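Local coordinates for protein serine protease inhibitor 2 (PDB 3PZF) that inhibits the serine proteases CLIPB4, CLIPB9 and CLIPB10 and so holds back phenoloxidase activation and melanization in the mosquito hemolymph, at residues T110-D116 / M135-Y141; T147-N152 / I166-L172; P202-T206 / A370-F374; P286-F290 / K391-F397. All blocks are in the same frame, centred on the assembly; numbering follows the deposited sequence.

Contact 1. Residues T110-D116 / M135-Y141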
loop_
_atom_site.group_PDB
_atom_site.type_symbol
_atom_site.label_atom_id
_atom_site.label_comp_id
_atom_site.label_asym_id
_atom_site.label_seq_id
_atom_site.Cartn_x
_atom_site.Cartn_y
_atom_site.Cartn_z
ATOM N N THR A 110 -12.130 -4.160 -1.302
ATOM C CA THR A 110 -12.400 -3.204 -2.361
ATOM C C THR A 110 -13.886 -3.271 -2.698
ATOM O O THR A 110 -14.440 -4.361 -2.861
ATOM C CB THR A 110 -11.576 -3.556 -3.650
ATOM O OG1 THR A 110 -10.180 -3.603 -3.359
ATOM C CG2 THR A 110 -11.825 -2.533 -4.778
ATOM N N ASN A 111 -14.526 -2.108 -2.801
ATOM C CA ASN A 111 -15.961 -2.020 -3.081
ATOM C C ASN A 111 -16.266 -0.832 -3.993
ATOM O O ASN A 111 -15.817 0.280 -3.719
ATOM C CB ASN A 111 -16.730 -1.827 -1.755
ATOM C CG ASN A 111 -18.197 -2.242 -1.835
ATOM O OD1 ASN A 111 -18.836 -2.166 -2.889
ATOM N ND2 ASN A 111 -18.749 -2.653 -0.691
ATOM N N PHE A 112 -17.048 -1.055 -5.045
ATOM C CA PHE A 112 -17.704 0.047 -5.744
ATOM C C PHE A 112 -19.039 0.319 -5.042
ATOM O O PHE A 112 -19.850 -0.583 -4.901
ATOM C CB PHE A 112 -18.058 -0.303 -7.176
ATOM C CG PHE A 112 -16.884 -0.476 -8.104
ATOM C CD1 PHE A 112 -16.499 0.551 -8.955
ATOM C CD2 PHE A 112 -16.238 -1.702 -8.200
ATOM C CE1 PHE A 112 -15.435 0.364 -9.845
ATOM C CE2 PHE A 112 -15.207 -1.892 -9.109
ATOM C CZ PHE A 112 -14.816 -0.858 -9.933
ATOM N N PHE A 113 -19.258 1.551 -4.610
ATOM C CA PHE A 113 -20.554 1.967 -4.057
ATOM C C PHE A 113 -21.292 2.749 -5.147
ATOM O O PHE A 113 -20.876 3.844 -5.533
ATOM C CB PHE A 113 -20.334 2.809 -2.793
ATOM C CG PHE A 113 -19.733 2.030 -1.638
ATOM C CD1 PHE A 113 -20.539 1.231 -0.843
ATOM C CD2 PHE A 113 -18.359 2.059 -1.376
ATOM C CE1 PHE A 113 -20.015 0.509 0.200
ATOM C CE2 PHE A 113 -17.826 1.333 -0.324
ATOM C CZ PHE A 113 -18.647 0.556 0.463
ATOM N N VAL A 114 -22.391 2.179 -5.645
ATOM C CA VAL A 114 -22.981 2.611 -6.894
ATOM C C VAL A 114 -24.336 3.195 -6.578
ATOM O O VAL A 114 -25.063 2.619 -5.779
ATOM C CB VAL A 114 -23.131 1.407 -7.858
ATOM C CG1 VAL A 114 -23.722 1.835 -9.157
ATOM C CG2 VAL A 114 -21.741 0.739 -8.106
ATOM N N ASP A 115 -24.661 4.337 -7.187
ATOM C CA ASP A 115 -25.946 5.026 -6.950
ATOM C C ASP A 115 -27.136 4.150 -7.356
ATOM O O ASP A 115 -26.997 3.263 -8.206
ATOM C CB ASP A 115 -25.991 6.366 -7.710
ATOM C CG ASP A 115 -26.962 7.380 -7.082
ATOM O OD1 ASP A 115 -27.511 7.122 -5.994
ATOM O OD2 ASP A 115 -27.170 8.456 -7.677
ATOM N N ASP A 116 -28.305 4.427 -6.755
ATOM C CA ASP A 116 -29.512 3.610 -6.895
ATOM C C ASP A 116 -29.859 3.281 -8.325
ATOM O O ASP A 116 -30.294 2.179 -8.623
ATOM C CB ASP A 116 -30.748 4.363 -6.353
ATOM C CG ASP A 116 -30.784 4.452 -4.846
ATOM O OD1 ASP A 116 -30.365 3.487 -4.171
ATOM O OD2 ASP A 116 -31.259 5.498 -4.344
ATOM N N MET A 135 -16.134 -6.193 -4.561
ATOM C CA MET A 135 -17.588 -6.296 -4.643
ATOM C C MET A 135 -18.198 -4.957 -5.049
ATOM O O MET A 135 -17.491 -3.949 -5.119
ATOM C CB MET A 135 -18.158 -6.759 -3.304
ATOM C CG MET A 135 -17.763 -8.186 -2.957
ATOM S SD MET A 135 -18.606 -8.859 -1.508
ATOM C CE MET A 135 -17.253 -8.911 -0.322
ATOM N N LEU A 136 -19.495 -4.986 -5.355
ATOM C CA LEU A 136 -20.262 -3.793 -5.662
ATOM C C LEU A 136 -21.528 -3.798 -4.826
ATOM O O LEU A 136 -22.208 -4.821 -4.710
ATOM C CB LEU A 136 -20.627 -3.749 -7.151
ATOM C CG LEU A 136 -19.404 -3.832 -8.074
ATOM C CD1 LEU A 136 -19.142 -5.275 -8.545
ATOM C CD2 LEU A 136 -19.568 -2.918 -9.273
ATOM N N GLU A 137 -21.854 -2.634 -4.294
ATOM C CA GLU A 137 -23.033 -2.454 -3.442
ATOM C C GLU A 137 -23.807 -1.216 -3.873
ATOM O O GLU A 137 -23.209 -0.219 -4.255
ATOM C CB GLU A 137 -22.530 -2.277 -2.016
ATOM C CG GLU A 137 -23.578 -2.273 -0.934
ATOM C CD GLU A 137 -22.933 -2.246 0.441
ATOM O OE1 GLU A 137 -23.479 -1.581 1.338
ATOM O OE2 GLU A 137 -21.871 -2.890 0.612
ATOM N N LYS A 138 -25.134 -1.263 -3.782
ATOM C CA LYS A 138 -25.985 -0.128 -4.151
ATOM C C LYS A 138 -26.202 0.776 -2.942
ATOM O O LYS A 138 -26.450 0.308 -1.839
ATOM C CB LYS A 138 -27.351 -0.604 -4.668
ATOM C CG LYS A 138 -27.298 -1.697 -5.730
ATOM C CD LYS A 138 -26.433 -1.307 -6.933
ATOM C CE LYS A 138 -26.982 -0.085 -7.661
ATOM N NZ LYS A 138 -28.368 -0.280 -8.151
ATOM N N VAL A 139 -26.091 2.076 -3.161
ATOM C CA VAL A 139 -26.387 3.064 -2.140
ATOM C C VAL A 139 -27.166 4.182 -2.792
ATOM O O VAL A 139 -27.327 4.202 -4.009
ATOM C CB VAL A 139 -25.103 3.658 -1.548
ATOM C CG1 VAL A 139 -24.257 2.562 -0.895
ATOM C CG2 VAL A 139 -24.303 4.373 -2.632
ATOM N N SER A 140 -27.647 5.120 -1.979
ATOM C CA SER A 140 -28.368 6.267 -2.501
ATOM C C SER A 140 -27.621 7.538 -2.140
ATOM O O SER A 140 -27.644 7.979 -0.986
ATOM C CB SER A 140 -29.770 6.331 -1.908
ATOM O OG SER A 140 -30.442 7.474 -2.395
ATOM N N TYR A 141 -26.966 8.145 -3.125
ATOM C CA TYR A 141 -26.164 9.345 -2.853
ATOM C C TYR A 141 -27.064 10.567 -2.549
ATOM O O TYR A 141 -26.584 11.596 -2.057
ATOM C CB TYR A 141 -25.203 9.629 -4.009
ATOM C CG TYR A 141 -24.032 8.656 -4.048
ATOM C CD1 TYR A 141 -22.930 8.849 -3.220
ATOM C CD2 TYR A 141 -24.033 7.540 -4.888
ATOM C CE1 TYR A 141 -21.857 7.974 -3.237
ATOM C CE2 TYR A 141 -22.949 6.640 -4.896
ATOM C CZ TYR A 141 -21.867 6.871 -4.057
ATOM O OH TYR A 141 -20.753 6.027 -4.025
#

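Contact 2. Residues T147-N152 / I166-L172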
loop_
_atom_site.group_PDB
_atom_site.type_symbol
_atom_site.label_atom_id
_atom_site.label_comp_id
_atom_site.label_asym_id
_atom_site.label_seq_id
_atom_site.Cartn_x
_atom_site.Cartn_y
_atom_site.Cartn_z
ATOM N N THR A 147 -25.263 7.229 3.346
ATOM C CA THR A 147 -24.287 6.586 2.461
ATOM C C THR A 147 -22.910 6.578 3.114
ATOM O O THR A 147 -22.232 5.560 3.106
ATOM C CB THR A 147 -24.212 7.282 1.082
ATOM O OG1 THR A 147 -25.511 7.277 0.468
ATOM C CG2 THR A 147 -23.216 6.547 0.135
ATOM N N ALA A 148 -22.510 7.707 3.698
ATOM C CA ALA A 148 -21.234 7.796 4.406
ATOM C C ALA A 148 -21.167 6.753 5.518
ATOM O O ALA A 148 -20.140 6.088 5.702
ATOM C CB ALA A 148 -21.026 9.194 4.967
ATOM N N ALA A 149 -22.266 6.613 6.251
ATOM C CA ALA A 149 -22.375 5.616 7.313
ATOM C C ALA A 149 -22.188 4.209 6.754
ATOM O O ALA A 149 -21.505 3.372 7.348
ATOM C CB ALA A 149 -23.732 5.736 8.007
ATOM N N THR A 150 -22.794 3.945 5.607
ATOM C CA THR A 150 -22.696 2.629 5.015
ATOM C C THR A 150 -21.243 2.337 4.639
ATOM O O THR A 150 -20.711 1.279 4.967
ATOM C CB THR A 150 -23.602 2.510 3.797
ATOM O OG1 THR A 150 -24.975 2.642 4.214
ATOM C CG2 THR A 150 -23.405 1.166 3.134
ATOM N N ILE A 151 -20.607 3.281 3.955
ATOM C CA ILE A 151 -19.226 3.102 3.524
ATOM C C ILE A 151 -18.289 2.965 4.730
ATOM O O ILE A 151 -17.415 2.109 4.746
ATOM C CB ILE A 151 -18.777 4.261 2.613
ATOM C CG1 ILE A 151 -19.567 4.202 1.294
ATOM C CG2 ILE A 151 -17.242 4.180 2.355
ATOM C CD1 ILE A 151 -19.413 5.413 0.416
ATOM N N ASN A 152 -18.491 3.790 5.753
ATOM C CA ASN A 152 -17.612 3.756 6.912
ATOM C C ASN A 152 -17.768 2.473 7.722
ATOM O O ASN A 152 -16.776 1.912 8.187
ATOM C CB ASN A 152 -17.795 5.013 7.764
ATOM C CG ASN A 152 -17.300 6.254 7.047
ATOM O OD1 ASN A 152 -16.405 6.170 6.204
ATOM N ND2 ASN A 152 -17.871 7.394 7.364
ATOM N N ILE A 166 -13.702 6.635 6.249
ATOM C CA ILE A 166 -12.900 7.057 5.128
ATOM C C ILE A 166 -13.541 8.217 4.373
ATOM O O ILE A 166 -12.856 8.935 3.660
ATOM C CB ILE A 166 -12.630 5.870 4.198
ATOM C CG1 ILE A 166 -11.571 6.226 3.158
ATOM C CG2 ILE A 166 -13.918 5.415 3.503
ATOM C CD1 ILE A 166 -11.027 4.979 2.430
ATOM N N VAL A 167 -14.843 8.432 4.542
ATOM C CA VAL A 167 -15.486 9.536 3.837
ATOM C C VAL A 167 -16.408 10.325 4.768
ATOM O O VAL A 167 -16.834 9.833 5.803
ATOM C CB VAL A 167 -16.329 9.058 2.621
ATOM C CG1 VAL A 167 -15.461 8.355 1.569
ATOM C CG2 VAL A 167 -17.484 8.160 3.081
ATOM N N THR A 168 -16.681 11.566 4.401
ATOM C CA THR A 168 -17.722 12.354 5.064
ATOM C C THR A 168 -18.807 12.626 4.033
ATOM O O THR A 168 -18.563 12.470 2.844
ATOM C CB THR A 168 -17.168 13.697 5.568
ATOM O OG1 THR A 168 -16.736 14.479 4.447
ATOM C CG2 THR A 168 -16.002 13.480 6.535
ATOM N N PRO A 169 -20.009 13.032 4.470
ATOM C CA PRO A 169 -21.012 13.391 3.463
ATOM C C PRO A 169 -20.463 14.356 2.398
ATOM O O PRO A 169 -20.805 14.237 1.216
ATOM C CB PRO A 169 -22.116 14.048 4.298
ATOM C CG PRO A 169 -22.021 13.344 5.630
ATOM C CD PRO A 169 -20.543 13.103 5.844
ATOM N N ASP A 170 -19.602 15.283 2.809
ATOM C CA ASP A 170 -19.078 16.300 1.897
ATOM C C ASP A 170 -18.207 15.707 0.785
ATOM O O ASP A 170 -18.180 16.231 -0.330
ATOM C CB ASP A 170 -18.288 17.366 2.679
ATOM C CG ASP A 170 -19.190 18.412 3.315
ATOM O OD1 ASP A 170 -20.205 18.784 2.691
ATOM O OD2 ASP A 170 -18.884 18.866 4.439
ATOM N N SER A 171 -17.496 14.623 1.085
ATOM C CA SER A 171 -16.632 13.981 0.094
ATOM C C SER A 171 -17.412 13.095 -0.890
ATOM O O SER A 171 -16.827 12.537 -1.819
ATOM C CB SER A 171 -15.525 13.176 0.781
ATOM O OG SER A 171 -16.046 12.315 1.775
ATOM N N LEU A 172 -18.724 12.984 -0.687
ATOM C CA LEU A 172 -19.607 12.223 -1.578
ATOM C C LEU A 172 -20.436 13.164 -2.449
ATOM O O LEU A 172 -21.226 12.715 -3.282
ATOM C CB LEU A 172 -20.547 11.315 -0.768
ATOM C CG LEU A 172 -19.834 10.272 0.112
ATOM C CD1 LEU A 172 -20.834 9.389 0.855
ATOM C CD2 LEU A 172 -18.892 9.432 -0.714
#

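Contact 3. Residues P202-T206 / A370-F374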
loop_
_atom_site.group_PDB
_atom_site.type_symbol
_atom_site.label_atom_id
_atom_site.label_comp_id
_atom_site.label_asym_id
_atom_site.label_seq_id
_atom_site.Cartn_x
_atom_site.Cartn_y
_atom_site.Cartn_z
ATOM N N PRO A 202 15.456 11.625 21.084
ATOM C CA PRO A 202 15.137 12.579 20.008
ATOM C C PRO A 202 14.961 11.907 18.642
ATOM O O PRO A 202 15.501 10.796 18.383
ATOM C CB PRO A 202 16.367 13.480 19.965
ATOM C CG PRO A 202 16.930 13.396 21.370
ATOM C CD PRO A 202 16.723 11.964 21.751
ATOM N N PHE A 203 14.210 12.583 17.772
ATOM C CA PHE A 203 14.030 12.160 16.370
ATOM C C PHE A 203 14.281 13.406 15.536
ATOM O O PHE A 203 13.760 14.476 15.854
ATOM C CB PHE A 203 12.611 11.647 16.106
ATOM C CG PHE A 203 12.384 11.208 14.681
ATOM C CD1 PHE A 203 12.684 9.905 14.295
ATOM C CD2 PHE A 203 11.908 12.104 13.723
ATOM C CE1 PHE A 203 12.502 9.481 12.975
ATOM C CE2 PHE A 203 11.718 11.691 12.404
ATOM C CZ PHE A 203 12.024 10.368 12.031
ATOM N N TYR A 204 15.126 13.301 14.518
ATOM C CA TYR A 204 15.558 14.491 13.789
ATOM C C TYR A 204 14.810 14.625 12.493
ATOM O O TYR A 204 15.237 14.111 11.464
ATOM C CB TYR A 204 17.057 14.444 13.553
ATOM C CG TYR A 204 17.782 14.405 14.866
ATOM C CD1 TYR A 204 18.026 15.589 15.568
ATOM C CD2 TYR A 204 18.146 13.204 15.455
ATOM C CE1 TYR A 204 18.649 15.584 16.792
ATOM C CE2 TYR A 204 18.795 13.188 16.713
ATOM C CZ TYR A 204 19.027 14.396 17.371
ATOM O OH TYR A 204 19.659 14.448 18.612
ATOM N N GLY A 205 13.691 15.328 12.543
ATOM C CA GLY A 205 12.828 15.454 11.383
ATOM C C GLY A 205 13.443 16.309 10.287
ATOM O O GLY A 205 14.411 17.051 10.524
ATOM N N THR A 206 12.864 16.195 9.091
ATOM C CA THR A 206 13.381 16.827 7.875
ATOM C C THR A 206 13.426 18.339 7.980
ATOM O O THR A 206 14.390 18.968 7.557
ATOM C CB THR A 206 12.507 16.488 6.646
ATOM O OG1 THR A 206 12.618 15.090 6.334
ATOM C CG2 THR A 206 12.940 17.321 5.448
ATOM N N ALA A 370 17.575 4.400 13.096
ATOM C CA ALA A 370 16.603 5.200 12.362
ATOM C C ALA A 370 16.028 6.323 13.242
ATOM O O ALA A 370 14.873 6.264 13.633
ATOM C CB ALA A 370 15.446 4.298 11.848
ATOM N N ASN A 371 16.845 7.320 13.560
ATOM C CA ASN A 371 16.354 8.476 14.323
ATOM C C ASN A 371 16.186 9.708 13.419
ATOM O O ASN A 371 16.274 10.845 13.873
ATOM C CB ASN A 371 17.291 8.762 15.494
ATOM C CG ASN A 371 18.659 9.245 15.043
ATOM O OD1 ASN A 371 19.006 9.171 13.860
ATOM N ND2 ASN A 371 19.459 9.722 16.001
ATOM N N ARG A 372 15.954 9.458 12.136
ATOM C CA ARG A 372 15.591 10.503 11.187
ATOM C C ARG A 372 14.644 9.875 10.149
ATOM O O ARG A 372 14.416 8.689 10.198
ATOM C CB ARG A 372 16.819 11.100 10.518
ATOM C CG ARG A 372 17.658 10.109 9.817
ATOM C CD ARG A 372 18.996 10.713 9.387
ATOM N NE ARG A 372 19.754 9.623 8.800
ATOM C CZ ARG A 372 20.606 8.867 9.478
ATOM N NH1 ARG A 372 20.883 9.149 10.752
ATOM N NH2 ARG A 372 21.201 7.854 8.877
ATOM N N PRO A 373 14.067 10.683 9.253
ATOM C CA PRO A 373 12.992 10.129 8.404
ATOM C C PRO A 373 13.466 8.981 7.498
ATOM O O PRO A 373 14.633 8.918 7.101
ATOM C CB PRO A 373 12.561 11.333 7.551
ATOM C CG PRO A 373 12.749 12.514 8.488
ATOM C CD PRO A 373 14.109 12.154 9.190
ATOM N N PHE A 374 12.558 8.059 7.215
ATOM C CA PHE A 374 12.919 6.894 6.405
ATOM C C PHE A 374 11.719 6.389 5.661
ATOM O O PHE A 374 10.590 6.794 5.945
ATOM C CB PHE A 374 13.494 5.789 7.309
ATOM C CG PHE A 374 12.570 5.346 8.428
ATOM C CD1 PHE A 374 12.660 5.932 9.703
ATOM C CD2 PHE A 374 11.656 4.321 8.231
ATOM C CE1 PHE A 374 11.861 5.509 10.730
ATOM C CE2 PHE A 374 10.835 3.884 9.264
ATOM C CZ PHE A 374 10.930 4.505 10.532
HETATM O O HOH W 1 18.059 9.662 18.688
#

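Contact 4. Residues P286-F290 / K391-F397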
loop_
_atom_site.group_PDB
_atom_site.type_symbol
_atom_site.label_atom_id
_atom_site.label_comp_id
_atom_site.label_asym_id
_atom_site.label_seq_id
_atom_site.Cartn_x
_atom_site.Cartn_y
_atom_site.Cartn_z
ATOM N N PRO A 286 12.050 3.692 15.589
ATOM C CA PRO A 286 11.011 4.336 16.393
ATOM C C PRO A 286 9.711 3.581 16.207
ATOM O O PRO A 286 9.423 3.139 15.086
ATOM C CB PRO A 286 10.905 5.736 15.781
ATOM C CG PRO A 286 11.306 5.545 14.331
ATOM C CD PRO A 286 12.353 4.436 14.350
ATOM N N LYS A 287 8.944 3.410 17.266
ATOM C CA LYS A 287 7.637 2.792 17.142
ATOM C C LYS A 287 6.677 3.809 16.520
ATOM O O LYS A 287 6.834 5.023 16.705
ATOM C CB LYS A 287 7.152 2.312 18.514
ATOM C CG LYS A 287 8.012 1.150 19.051
ATOM C CD LYS A 287 7.494 0.563 20.346
ATOM C CE LYS A 287 7.937 1.399 21.551
ATOM N NZ LYS A 287 7.470 0.829 22.859
ATOM N N PHE A 288 5.699 3.318 15.759
ATOM C CA PHE A 288 4.693 4.218 15.198
ATOM C C PHE A 288 3.385 3.512 14.964
ATOM O O PHE A 288 3.335 2.292 14.741
ATOM C CB PHE A 288 5.186 4.910 13.914
ATOM C CG PHE A 288 5.680 3.957 12.826
ATOM C CD1 PHE A 288 7.055 3.734 12.626
ATOM C CD2 PHE A 288 4.774 3.309 11.994
ATOM C CE1 PHE A 288 7.516 2.876 11.590
ATOM C CE2 PHE A 288 5.221 2.438 10.978
ATOM C CZ PHE A 288 6.600 2.217 10.781
ATOM N N LYS A 289 2.317 4.297 15.053
ATOM C CA LYS A 289 0.979 3.840 14.746
ATOM C C LYS A 289 0.221 4.995 14.104
ATOM O O LYS A 289 0.019 6.041 14.727
ATOM C CB LYS A 289 0.276 3.417 16.035
ATOM C CG LYS A 289 -1.194 3.029 15.843
ATOM C CD LYS A 289 -1.808 2.556 17.132
ATOM C CE LYS A 289 -3.197 1.959 16.888
ATOM N NZ LYS A 289 -3.811 1.428 18.145
ATOM N N PHE A 290 -0.219 4.820 12.857
ATOM C CA PHE A 290 -0.941 5.896 12.187
ATOM C C PHE A 290 -1.733 5.349 11.008
ATOM O O PHE A 290 -1.612 4.183 10.629
ATOM C CB PHE A 290 0.026 7.000 11.692
ATOM C CG PHE A 290 0.908 6.592 10.499
ATOM C CD1 PHE A 290 0.572 6.925 9.183
ATOM C CD2 PHE A 290 2.111 5.917 10.714
ATOM C CE1 PHE A 290 1.398 6.562 8.106
ATOM C CE2 PHE A 290 2.928 5.533 9.656
ATOM C CZ PHE A 290 2.589 5.865 8.346
ATOM N N LYS A 391 6.295 6.331 4.453
ATOM C CA LYS A 391 7.470 6.971 5.006
ATOM C C LYS A 391 7.119 7.530 6.357
ATOM O O LYS A 391 5.960 7.782 6.666
ATOM C CB LYS A 391 7.969 8.076 4.082
ATOM C CG LYS A 391 6.936 9.154 3.838
ATOM C CD LYS A 391 7.557 10.370 3.195
ATOM C CE LYS A 391 6.496 11.474 3.060
ATOM N NZ LYS A 391 7.063 12.764 2.623
ATOM N N ILE A 392 8.146 7.671 7.179
ATOM C CA ILE A 392 7.990 8.240 8.510
ATOM C C ILE A 392 8.674 9.588 8.500
ATOM O O ILE A 392 9.864 9.671 8.255
ATOM C CB ILE A 392 8.658 7.322 9.541
ATOM C CG1 ILE A 392 7.909 5.988 9.611
ATOM C CG2 ILE A 392 8.718 7.972 10.935
ATOM C CD1 ILE A 392 6.395 6.140 9.935
ATOM N N GLU A 393 7.914 10.654 8.736
ATOM C CA GLU A 393 8.483 11.989 8.926
ATOM C C GLU A 393 8.477 12.404 10.410
ATOM O O GLU A 393 9.280 13.244 10.842
ATOM C CB GLU A 393 7.640 12.997 8.134
ATOM C CG GLU A 393 7.694 12.844 6.630
ATOM C CD GLU A 393 8.948 13.426 6.009
ATOM O OE1 GLU A 393 9.890 13.824 6.756
ATOM O OE2 GLU A 393 8.992 13.475 4.763
ATOM N N ASN A 394 7.590 11.797 11.195
ATOM C CA ASN A 394 7.415 12.164 12.615
ATOM C C ASN A 394 6.692 11.022 13.312
ATOM O O ASN A 394 5.445 10.983 13.329
ATOM C CB ASN A 394 6.567 13.436 12.719
ATOM C CG ASN A 394 6.299 13.876 14.183
ATOM O OD1 ASN A 394 6.799 13.282 15.135
ATOM N ND2 ASN A 394 5.490 14.913 14.342
ATOM N N PRO A 395 7.455 10.046 13.822
ATOM C CA PRO A 395 6.800 8.835 14.314
ATOM C C PRO A 395 6.074 9.069 15.612
ATOM O O PRO A 395 6.671 9.502 16.593
ATOM C CB PRO A 395 7.947 7.851 14.507
ATOM C CG PRO A 395 9.169 8.741 14.792
ATOM C CD PRO A 395 8.924 9.982 13.928
ATOM N N VAL A 396 4.779 8.780 15.603
ATOM C CA VAL A 396 3.975 8.922 16.800
ATOM C C VAL A 396 3.408 7.552 17.100
ATOM O O VAL A 396 2.920 6.859 16.201
ATOM C CB VAL A 396 2.820 9.938 16.635
ATOM C CG1 VAL A 396 1.899 9.867 17.845
ATOM C CG2 VAL A 396 3.360 11.357 16.450
ATOM N N PHE A 397 3.517 7.143 18.351
ATOM C CA PHE A 397 2.946 5.886 18.800
ATOM C C PHE A 397 1.960 6.202 19.928
ATOM O O PHE A 397 0.766 6.298 19.671
ATOM C CB PHE A 397 4.038 4.915 19.255
ATOM C CG PHE A 397 3.532 3.526 19.558
ATOM C CD1 PHE A 397 3.324 2.612 18.531
ATOM C CD2 PHE A 397 3.318 3.119 20.870
ATOM C CE1 PHE A 397 2.867 1.333 18.800
ATOM C CE2 PHE A 397 2.863 1.843 21.150
ATOM C CZ PHE A 397 2.631 0.943 20.110
ATOM O OXT PHE A 397 2.291 6.397 21.099
HETATM O O HOH W 2 -0.639 6.838 17.292
#

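Contact 1. Residues T110-D116 / M135-Y141
Tyr141 has CG anti to its own carbonyl carbon (chi1 -74°), which lays the ring along strand 110-115 and carries OH to Phe113 O at 2.7 Å. This hydroxyl comes in above the carbonyl plane. It also bonds to Thr178 OG1 on the neighbouring strand 177-188. With CG roughly anti to the backbone N (chi1 -156°), Asp115 turns its carboxylate toward Tyr141, where OD1 accepts Tyr141 N at 3.1 Å from above the carboxylate plane. Asp115 CB sits at the tyrosine edge, 3.6 Å from Tyr141 CD2. Tyr141 is thus held at both its backbone and its hydroxyl end.

The strands run parallel. Glu137 N bonds Phe112 O at 2.9 Å, Val114 N bonds Glu137 O, and Val139 N bonds Val114 O. On the face of Phe112 and Leu136 the two side chains lie side by side, with Phe112 CB 3.7 Å from Leu136 CD2. Helix 122-132 packs on this face. Lys138 also rises here. Its chain is bent, and NZ reaches Asp116 O at 3.2 Å and Ile118 O beyond it. The other face bears Phe113 and Val139, whose CD1 and CG1 meet at 3.9 Å. Helix 144-158 covers this side, and Trp154 meets the Phe113 ring edge-to-face.

The pairing closes the beta-alpha-beta crossover of strand 105-115, helix 122-132 and strand 134-139, at one margin of the large serpin sheet A.

Contact 2. Residues T147-N152 / I166-L172
Helix 147-152 and loop 166-172 pass in opposite senses, with Ala148 CA 5.7 Å from Pro169 CA at one end and Asn152 lying beside Ile166 at the other. Asn152 ties the two backbones together. Its OD1 accepts two amides. Ile166 N comes at 2.7 Å from above the amide plane, and Val167 N comes at 3.2 Å in that plane, on a lone pair. The other end of the amide, ND2, gives a nearly straight bond to Val167 O at 3.1 Å (172°). That oxygen lies in the amide plane of Asn152. Three bonds fix the rotation of the side chain, which mimics a backbone partner for the loop.

Below this clamp the contact is apolar. Ile151 has CG2 anti to its backbone N, and this branch meets Ile166 CG2 at 3.7 Å. The side chains of Ile151 and Val167 cross at about a right angle. Ala148 CB faces the Pro169 ring, 4.0 Å from its CD. Leu172 sends CD1 toward Thr147, 3.8 Å from Thr147 CG2. From the end of the 3-10 turn 169-171, Ser171 OG bonds back to Thr168 O, just before the turn. Ile166 and Val167 also rest on Phe334 of strand 332-341, and Ile151 on Val180 of strand 177-188.

This is helix F of the serpin fold with the loop that follows it, folded back across the front of sheet A.

Contact 3. Residues P202-T206 / A370-F374
Phe203 lies flat against the backbone of Asn371 and Arg372, at the serpin gate, formed by strands s4C (200-203) and s3C (within 211-227) and their turn. Its CG is anti to the backbone N, which sends the ring across loop 370-374. Asn371 O stands over one face, toward the rim, 3.7 Å above the plane. At the far end Phe203 CZ is 3.3 Å from Arg372 C. The ring then continues toward Pro373, whose CD is 4.0 Å from Phe203 CZ.

Tyr204 turns to the other side of the chain and meets Asn371 by its edge. The amide of Asn371 is turned 79° from the tyrosine ring, and ND2 lies in the ring plane, 3.6 Å from Tyr204 CE2. Between the two aromatics Tyr204 N gives a nearly straight bond to Asn371 O at 2.8 Å (173°). This is the same oxygen that packs over the Phe203 face.

Pro373 fills the next step. Its CD sits 3.2 Å from Tyr204 O. Its CG lies near Thr206 OG1, which is itself bonded to Glu393. Arg372 packs CB on Tyr204 O, then leads away, and its NE bonds to Pro251 O. Tyr215 of strand 211-227 backs both Phe203 and Asn371.

A single water closes the outer end of the contact: it donates to Pro202 O at 2.8 Å and accepts from Asn371 ND2 at 3.0 Å.

Contact 4. Residues P286-F290 / K391-F397
Ile392 sets CD1 over the centre of the Phe288 ring, 3.6 Å from its centroid and 9° off the normal. This is a CH-pi contact. The same methyl also touches Phe290 CE2 at 3.5 Å. Further along, the proline rings meet, with Pro286 CB 3.6 Å from Pro395 CG.

Lys289 N bonds Val396 O at 2.9 Å, in the carbonyl plane. It is the one direct hydrogen bond across the contact. Phe397 points CG anti to its backbone N (chi1 -172°) and lays its ring against Lys287 CB in an off-centre CH-pi contact. A water donates to both Lys289 O and Phe397 O, each at 2.8 Å, and bridges the C-terminal residue to the strand.

A second shell holds these groups. Phe374 packs on Pro286, Phe288 and Ile392, and Phe376 meets the Phe288 ring. Lys287 NZ forms a salt bridge with Glu343. Lys391 NZ pairs with Glu393 OE2 at 3.0 Å and also bonds His37 O.

The chemistry implies a mainly apolar join where sheets A and B meet, between the start of s6A (in 277-295) and the end of s5B (386-392) plus C-terminal tail. The charges of Lys287 and Lys391 are met by Glu343 and Glu393.

How the contacts relate
The four contacts form two clusters. Contacts 1 and 2 have centres 12 Å apart and meet where helix 144-158 of contact 2 packs on the strands of contact 1: Phe113 CD2 lies 3.6 Å from Ile151 CG1. Contacts 3 and 4, 10 Å apart by centres, interlock along the chain. Phe374 O and Ile392 N, 2.9 Å apart, probably hydrogen-bond. The clusters do not touch. Contacts 1 and 3 lie on opposite sides of the chain's centre, 42 Å apart by centres. Contact 4 lies near the root of the reactive loop, since Glu343, the partner of Lys287, directly precedes the hinge motif Leu344 to Ala348. The probable reactive bond, Lys359-Phe360, is in an unmodelled part of the loop.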